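Local coordinates for Pbp related beta-lactamase (Pyrococcus abyssi, PDB 2QMI), which probably acts as a serine peptidase related to penicillin-binding proteins and beta-lactamases, assembled as a self-compartmentalizing octamer, at residues L6-F9 against I10-M14; G304-G307 against M308-G311; V407-E410 against D411-K414. One frame throughout, in Å; residues are numbered along the deposited sequence.

Contact 1 (L6-F9 against I10-M14); sequences LESF and IVEKM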
loop_
_atom_site.group_PDB
_atom_site.type_symbol
_atom_site.label_atom_id
_atom_site.label_comp_id
_atom_site.label_asym_id
_atom_site.label_seq_id
_atom_site.Cartn_x
_atom_site.Cartn_y
_atom_site.Cartn_z
ATOM N N LEU A 6 16.319 12.077 -43.723
ATOM C CA LEU A 6 16.149 10.703 -43.251
ATOM C C LEU A 6 16.745 10.461 -41.863
ATOM O O LEU A 6 16.077 9.923 -40.980
ATOM C CB LEU A 6 16.762 9.719 -44.246
ATOM C CG LEU A 6 16.704 8.248 -43.811
ATOM C CD1 LEU A 6 15.263 7.831 -43.613
ATOM C CD2 LEU A 6 17.372 7.373 -44.854
ATOM N N GLU A 7 18.000 10.856 -41.670
ATOM C CA GLU A 7 18.658 10.659 -40.383
ATOM C C GLU A 7 17.933 11.435 -39.281
ATOM O O GLU A 7 17.734 10.931 -38.168
ATOM C CB GLU A 7 20.122 11.099 -40.472
ATOM C CG GLU A 7 20.846 10.533 -41.682
ATOM C CD GLU A 7 22.362 10.600 -41.566
ATOM O OE1 GLU A 7 22.894 11.626 -41.089
ATOM O OE2 GLU A 7 23.026 9.621 -41.965
ATOM N N SER A 8 17.535 12.664 -39.601
ATOM C CA SER A 8 16.815 13.510 -38.658
ATOM C C SER A 8 15.573 12.750 -38.190
ATOM O O SER A 8 15.314 12.615 -36.992
ATOM C CB SER A 8 16.398 14.816 -39.346
ATOM O OG SER A 8 16.037 15.808 -38.405
ATOM N N PHE A 9 14.815 12.246 -39.154
ATOM C CA PHE A 9 13.601 11.493 -38.873
ATOM C C PHE A 9 13.877 10.301 -37.958
ATOM O O PHE A 9 13.190 10.095 -36.952
ATOM C CB PHE A 9 12.995 10.995 -40.191
ATOM C CG PHE A 9 11.932 9.945 -40.019
ATOM C CD1 PHE A 9 10.672 10.279 -39.537
ATOM C CD2 PHE A 9 12.193 8.618 -40.354
ATOM C CE1 PHE A 9 9.688 9.308 -39.396
ATOM C CE2 PHE A 9 11.220 7.645 -40.217
ATOM C CZ PHE A 9 9.963 7.988 -39.739
ATOM N N ILE A 10 14.887 9.517 -38.325
ATOM C CA ILE A 10 15.261 8.328 -37.570
ATOM C C ILE A 10 15.617 8.596 -36.111
ATOM O O ILE A 10 15.131 7.903 -35.218
ATOM C CB ILE A 10 16.431 7.594 -38.268
ATOM C CG1 ILE A 10 15.938 7.025 -39.607
ATOM C CG2 ILE A 10 16.985 6.489 -37.373
ATOM C CD1 ILE A 10 17.039 6.471 -40.496
ATOM N N VAL A 11 16.444 9.606 -35.864
ATOM C CA VAL A 11 16.850 9.927 -34.505
ATOM C C VAL A 11 15.701 10.454 -33.641
ATOM O O VAL A 11 15.688 10.260 -32.423
ATOM C CB VAL A 11 18.003 10.946 -34.510
ATOM C CG1 VAL A 11 18.342 11.368 -33.081
ATOM C CG2 VAL A 11 19.226 10.328 -35.174
ATOM N N GLU A 12 14.740 11.119 -34.275
ATOM C CA GLU A 12 13.597 11.662 -33.560
ATOM C C GLU A 12 12.634 10.542 -33.164
ATOM O O GLU A 12 12.033 10.582 -32.085
ATOM C CB GLU A 12 12.874 12.704 -34.428
ATOM C CG GLU A 12 13.775 13.857 -34.891
ATOM C CD GLU A 12 13.014 14.942 -35.639
ATOM O OE1 GLU A 12 12.337 14.625 -36.643
ATOM O OE2 GLU A 12 13.093 16.119 -35.225
ATOM N N LYS A 13 12.482 9.546 -34.032
ATOM C CA LYS A 13 11.592 8.431 -33.736
ATOM C C LYS A 13 12.149 7.551 -32.628
ATOM O O LYS A 13 11.399 7.089 -31.762
ATOM C CB LYS A 13 11.334 7.589 -34.991
ATOM C CG LYS A 13 10.367 8.248 -35.967
ATOM C CD LYS A 13 9.035 8.551 -35.274
ATOM C CE LYS A 13 8.085 9.310 -36.169
ATOM N NZ LYS A 13 6.854 9.712 -35.424
ATOM N N MET A 14 13.462 7.328 -32.650
ATOM C CA MET A 14 14.110 6.508 -31.631
ATOM C C MET A 14 13.995 7.168 -30.260
ATOM O O MET A 14 13.751 6.500 -29.254
ATOM C CB MET A 14 15.586 6.274 -31.989
ATOM C CG MET A 14 15.786 5.394 -33.225
ATOM S SD MET A 14 17.523 5.176 -33.712
ATOM C CE MET A 14 17.988 3.817 -32.635
#

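Contact 2 (G304-G307 against M308-G311); sequences GSVG and MYTG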
loop_
_atom_site.group_PDB
_atom_site.type_symbol
_atom_site.label_atom_id
_atom_site.label_comp_id
_atom_site.label_asym_id
_atom_site.label_seq_id
_atom_site.Cartn_x
_atom_site.Cartn_y
_atom_site.Cartn_z
ATOM N N GLY A 304 9.192 -8.578 -39.820
ATOM C CA GLY A 304 9.513 -9.675 -38.929
ATOM C C GLY A 304 9.602 -9.230 -37.485
ATOM O O GLY A 304 10.036 -8.120 -37.190
ATOM N N SER A 305 9.183 -10.095 -36.572
ATOM C CA SER A 305 9.247 -9.763 -35.162
ATOM C C SER A 305 9.370 -10.985 -34.264
ATOM O O SER A 305 8.654 -11.969 -34.438
ATOM C CB SER A 305 8.009 -8.972 -34.746
ATOM O OG SER A 305 8.010 -8.789 -33.342
ATOM N N VAL A 306 10.292 -10.922 -33.312
ATOM C CA VAL A 306 10.463 -12.008 -32.361
ATOM C C VAL A 306 10.360 -11.423 -30.954
ATOM O O VAL A 306 10.843 -12.002 -29.978
ATOM C CB VAL A 306 11.817 -12.731 -32.550
ATOM C CG1 VAL A 306 11.678 -13.793 -33.618
ATOM C CG2 VAL A 306 12.889 -11.743 -32.958
ATOM N N GLY A 307 9.713 -10.263 -30.866
ATOM C CA GLY A 307 9.541 -9.607 -29.588
ATOM C C GLY A 307 10.627 -8.602 -29.259
ATOM O O GLY A 307 10.372 -7.400 -29.251
ATOM N N MET A 308 11.837 -9.084 -28.990
ATOM C CA MET A 308 12.939 -8.190 -28.652
ATOM C C MET A 308 13.735 -7.701 -29.868
ATOM O O MET A 308 14.633 -6.882 -29.723
ATOM C CB MET A 308 13.889 -8.856 -27.643
ATOM C CG MET A 308 14.817 -9.909 -28.220
ATOM S SD MET A 308 14.015 -11.468 -28.579
ATOM C CE MET A 308 13.518 -11.230 -30.120
ATOM N N TYR A 309 13.424 -8.226 -31.055
ATOM C CA TYR A 309 14.084 -7.806 -32.299
ATOM C C TYR A 309 12.982 -7.713 -33.347
ATOM O O TYR A 309 12.057 -8.516 -33.332
ATOM C CB TYR A 309 15.100 -8.845 -32.812
ATOM C CG TYR A 309 16.315 -9.130 -31.957
ATOM C CD1 TYR A 309 17.351 -8.197 -31.819
ATOM C CD2 TYR A 309 16.450 -10.358 -31.317
ATOM C CE1 TYR A 309 18.491 -8.497 -31.057
ATOM C CE2 TYR A 309 17.578 -10.664 -30.559
ATOM C CZ TYR A 309 18.590 -9.740 -30.429
ATOM O OH TYR A 309 19.684 -10.074 -29.659
ATOM N N THR A 310 13.074 -6.737 -34.248
ATOM C CA THR A 310 12.097 -6.592 -35.328
ATOM C C THR A 310 12.837 -6.142 -36.584
ATOM O O THR A 310 13.957 -5.648 -36.504
ATOM C CB THR A 310 10.976 -5.556 -35.009
ATOM O OG1 THR A 310 11.539 -4.246 -34.889
ATOM C CG2 THR A 310 10.254 -5.926 -33.722
ATOM N N GLY A 311 12.214 -6.326 -37.743
ATOM C CA GLY A 311 12.863 -5.927 -38.974
ATOM C C GLY A 311 11.928 -5.848 -40.163
ATOM O O GLY A 311 10.746 -6.182 -40.063
#

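Contact 3 (V407-E410 against D411-K414); sequences VLEE and DFIK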
loop_
_atom_site.group_PDB
_atom_site.type_symbol
_atom_site.label_atom_id
_atom_site.label_comp_id
_atom_site.label_asym_id
_atom_site.label_seq_id
_atom_site.Cartn_x
_atom_site.Cartn_y
_atom_site.Cartn_z
ATOM N N VAL A 407 -12.251 11.435 -40.344
ATOM C CA VAL A 407 -11.734 12.500 -41.197
ATOM C C VAL A 407 -10.533 13.195 -40.552
ATOM O O VAL A 407 -10.650 13.780 -39.466
ATOM C CB VAL A 407 -12.829 13.564 -41.497
ATOM C CG1 VAL A 407 -12.267 14.656 -42.412
ATOM C CG2 VAL A 407 -14.036 12.907 -42.163
ATOM N N LEU A 408 -9.378 13.121 -41.214
ATOM C CA LEU A 408 -8.168 13.762 -40.702
ATOM C C LEU A 408 -7.581 14.794 -41.645
ATOM O O LEU A 408 -7.362 14.530 -42.825
ATOM C CB LEU A 408 -7.080 12.740 -40.396
ATOM C CG LEU A 408 -7.204 11.929 -39.115
ATOM C CD1 LEU A 408 -8.313 10.907 -39.273
ATOM C CD2 LEU A 408 -5.884 11.240 -38.832
ATOM N N GLU A 409 -7.316 15.970 -41.102
ATOM C CA GLU A 409 -6.731 17.064 -41.852
ATOM C C GLU A 409 -5.847 17.779 -40.845
ATOM O O GLU A 409 -5.956 17.529 -39.645
ATOM C CB GLU A 409 -7.833 17.986 -42.396
ATOM C CG GLU A 409 -8.780 17.260 -43.368
ATOM C CD GLU A 409 -9.910 18.133 -43.901
ATOM O OE1 GLU A 409 -10.636 18.745 -43.087
ATOM O OE2 GLU A 409 -10.086 18.196 -45.145
ATOM N N GLU A 410 -4.971 18.647 -41.338
ATOM C CA GLU A 410 -4.036 19.397 -40.498
ATOM C C GLU A 410 -4.655 20.223 -39.379
ATOM O O GLU A 410 -4.085 20.343 -38.297
ATOM C CB GLU A 410 -3.204 20.348 -41.372
ATOM C CG GLU A 410 -2.117 19.683 -42.192
ATOM C CD GLU A 410 -1.004 19.125 -41.335
ATOM O OE1 GLU A 410 -0.549 19.843 -40.410
ATOM O OE2 GLU A 410 -0.570 17.975 -41.590
ATOM N N ASP A 411 -5.811 20.810 -39.653
ATOM C CA ASP A 411 -6.493 21.686 -38.701
ATOM C C ASP A 411 -7.833 21.133 -38.253
ATOM O O ASP A 411 -8.552 21.793 -37.495
ATOM C CB ASP A 411 -6.750 23.019 -39.382
ATOM C CG ASP A 411 -7.503 22.839 -40.689
ATOM O OD1 ASP A 411 -7.038 22.015 -41.507
ATOM O OD2 ASP A 411 -8.555 23.488 -40.901
ATOM N N PHE A 412 -8.175 19.934 -38.716
ATOM C CA PHE A 412 -9.476 19.362 -38.389
ATOM C C PHE A 412 -9.492 17.838 -38.322
ATOM O O PHE A 412 -9.018 17.165 -39.241
ATOM C CB PHE A 412 -10.479 19.832 -39.450
ATOM C CG PHE A 412 -11.889 19.389 -39.206
ATOM C CD1 PHE A 412 -12.600 19.858 -38.101
ATOM C CD2 PHE A 412 -12.515 18.518 -40.086
ATOM C CE1 PHE A 412 -13.923 19.461 -37.880
ATOM C CE2 PHE A 412 -13.836 18.114 -39.877
ATOM C CZ PHE A 412 -14.543 18.586 -38.771
ATOM N N ILE A 413 -10.047 17.302 -37.238
ATOM C CA ILE A 413 -10.175 15.860 -37.061
ATOM C C ILE A 413 -11.616 15.554 -36.646
ATOM O O ILE A 413 -12.088 16.052 -35.627
ATOM C CB ILE A 413 -9.231 15.314 -35.958
ATOM C CG1 ILE A 413 -7.772 15.563 -36.347
ATOM C CG2 ILE A 413 -9.473 13.813 -35.754
ATOM C CD1 ILE A 413 -6.791 15.206 -35.259
ATOM N N LYS A 414 -12.319 14.753 -37.445
ATOM C CA LYS A 414 -13.691 14.388 -37.119
ATOM C C LYS A 414 -13.695 12.926 -36.687
ATOM O O LYS A 414 -13.210 12.061 -37.414
ATOM C CB LYS A 414 -14.600 14.586 -38.333
ATOM C CG LYS A 414 -16.064 14.297 -38.061
ATOM C CD LYS A 414 -16.952 14.729 -39.223
ATOM C CE LYS A 414 -18.426 14.583 -38.876
ATOM N NZ LYS A 414 -19.320 15.056 -39.974
#

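Contact 1 (L6-F9 against I10-M14)
The ring of Phe9 carries Lys13 over one face: CG sits 3.6 Å above the plane, off-centre over the ring, in a CH-pi contact one turn further along the N-terminal helix 3-16. The lysine chain bends about its CB-CG bond (chi2 -57°), and its CE then comes alongside ring atom CE1 of Phe9 at 3.6 Å. The ring is also stacked with Tyr340 of helix 334-345. Lys13 NZ itself makes a salt bridge with Glu360, so aliphatic chain and ammonium do separate jobs.

At CD2 of the same ring, Ile10 CG1 lies 4.1 Å off, its side chain running roughly perpendicular to that of Phe9. Ile10 also packs its tip CD1 on Leu6 CG, 3.8 Å away, one turn back. Both Leu6 and Ile10 touch strand 31-38, which ties this side of the helix to the edge of the antiparallel sheet. On other sides the helix meets neighbouring copies: Ser8 packs on Ala141 of a second subunit, and Glu12 makes a salt bridge to Lys374 of a third.

Along the helix backbone, Phe9 O accepts Lys13 N at 3.1 Å and, weakly, Glu12 N at 3.3 Å.

Contact 2 (G304-G307 against M308-G311)
Tyr309 meets Val306 at the tip of the beta hairpin made by strands 297-305 and 310-316, in the antiparallel sheet of the beta-lactamase-like fold. Its CB packs on Val306 CG2 at 3.6 Å. Farther out, the same methyl sits beside the ring rim, close to level with it, 4.2 Å from CD2. With chi1 at -64° the ring swings to the far side of its own carbonyl carbon and heads away from the hairpin, past Phe227 and Asn328. At the tip, OH is hydrogen-bonded to the carbonyl oxygen of Ala211, so the tyrosine ties the turn to the segment just before strand 213-216.

The backbone of Tyr309 works in the other direction. Its carbonyl oxygen takes the N-H of Val306 at 3.0 Å in a nearly straight bond (174° at the hydrogen), the last good rung before the chain turns through Gly307 and Met308. Gly307, at a positive phi of 93° and without a CB, makes the turn there. Weak support comes from Ser305 OG, which accepts the Gly307 N-H at 3.3 Å.

On the sheet face shared by Ser305 and Thr310, Thr310 CG2 lies against Ser305 OG at 3.7 Å, while Thr310 OG1 is hydrogen-bonded to Ser329 O. Strand 297-305 also carries His302, probably part of a K(T/S)G-type motif beside the active site. Gly304 and Gly311 close the far end as a hydrogen-bonded pair, with Gly304 N to Gly311 O and Gly311 N to Gly304 O both at 2.9 Å.

Contact 3 (V407-E410 against D411-K414)
Glu409 and Phe412 face each other across a tight beta hairpin, strands 400-408 and 412-419 of the closed eight-stranded barrel in the Pab87 octamerisation domain. Glu410 and Asp411 fill the two corner positions of a turn with type I backbone angles.

Backbone bonds come first. Val407 and Lys414 form a hydrogen-bonded pair, Lys414 N to Val407 O at 2.8 Å and Val407 N to Lys414 O at 3.1 Å. Nearer the turn, Glu409 N donates to Phe412 O at 2.8 Å, but the return bond from Phe412 N to Glu409 O is weak at 3.4 Å. Between these rungs the CA-H of Ile413 also points at Val407 O.

The apolar contacts divide between the two faces. Val407 and Lys414 set their CB atoms 3.8 Å apart; the lysine, extended throughout, runs on to a cation-pi contact with Tyr425. On the opposite face Leu408 CG lies a loose 4.5 Å from Ile413 CG2, and both residues pack on helix 355-364.

Of the polar contacts, Glu409 OE1 comes in beside the rim of the Phe412 ring, almost level with it and 3.5 Å from CD2, with carboxylate and ring planes 64° apart. At chi1 -177° the ring of Phe412 lies beside its own carbonyl carbon and leans forward along the strand, with CD2 on the edge near the carboxylate. Tyr429 also meets the ring.

Three acidic residues thus follow one another round the turn. Glu410 is paired with Arg361 of the helix, while Glu409 OE1 stays 5.1 Å from Asp411 OD1. The turn is therefore probably rather negative, its charge offset in part by that arginine and, for Glu409, eased by the slightly positive hydrogens of the phenylalanine edge.

In the fold
Contacts 1 and 2 are largely buried and belong to the beta-lactamase-like part of the chain, while contact 3 lies at the surface of the octamerisation barrel. None share an element: contact 1 is one turn of helix against the next, the others are hairpin tips in different sheets. Contact 1 approaches contact 3 to about 13 Å between nearest atoms, and helix 355-364 serves both through Glu360 and Arg361; nearest atoms of contacts 2 and 3 are about 24 Å apart. The interior hairpin has glycines at its paired ends and turn, beside valine, methionine and tyrosine; the surface one has three consecutive acidic residues. Of the three, contact 1 alone touches other subunits of the octamer.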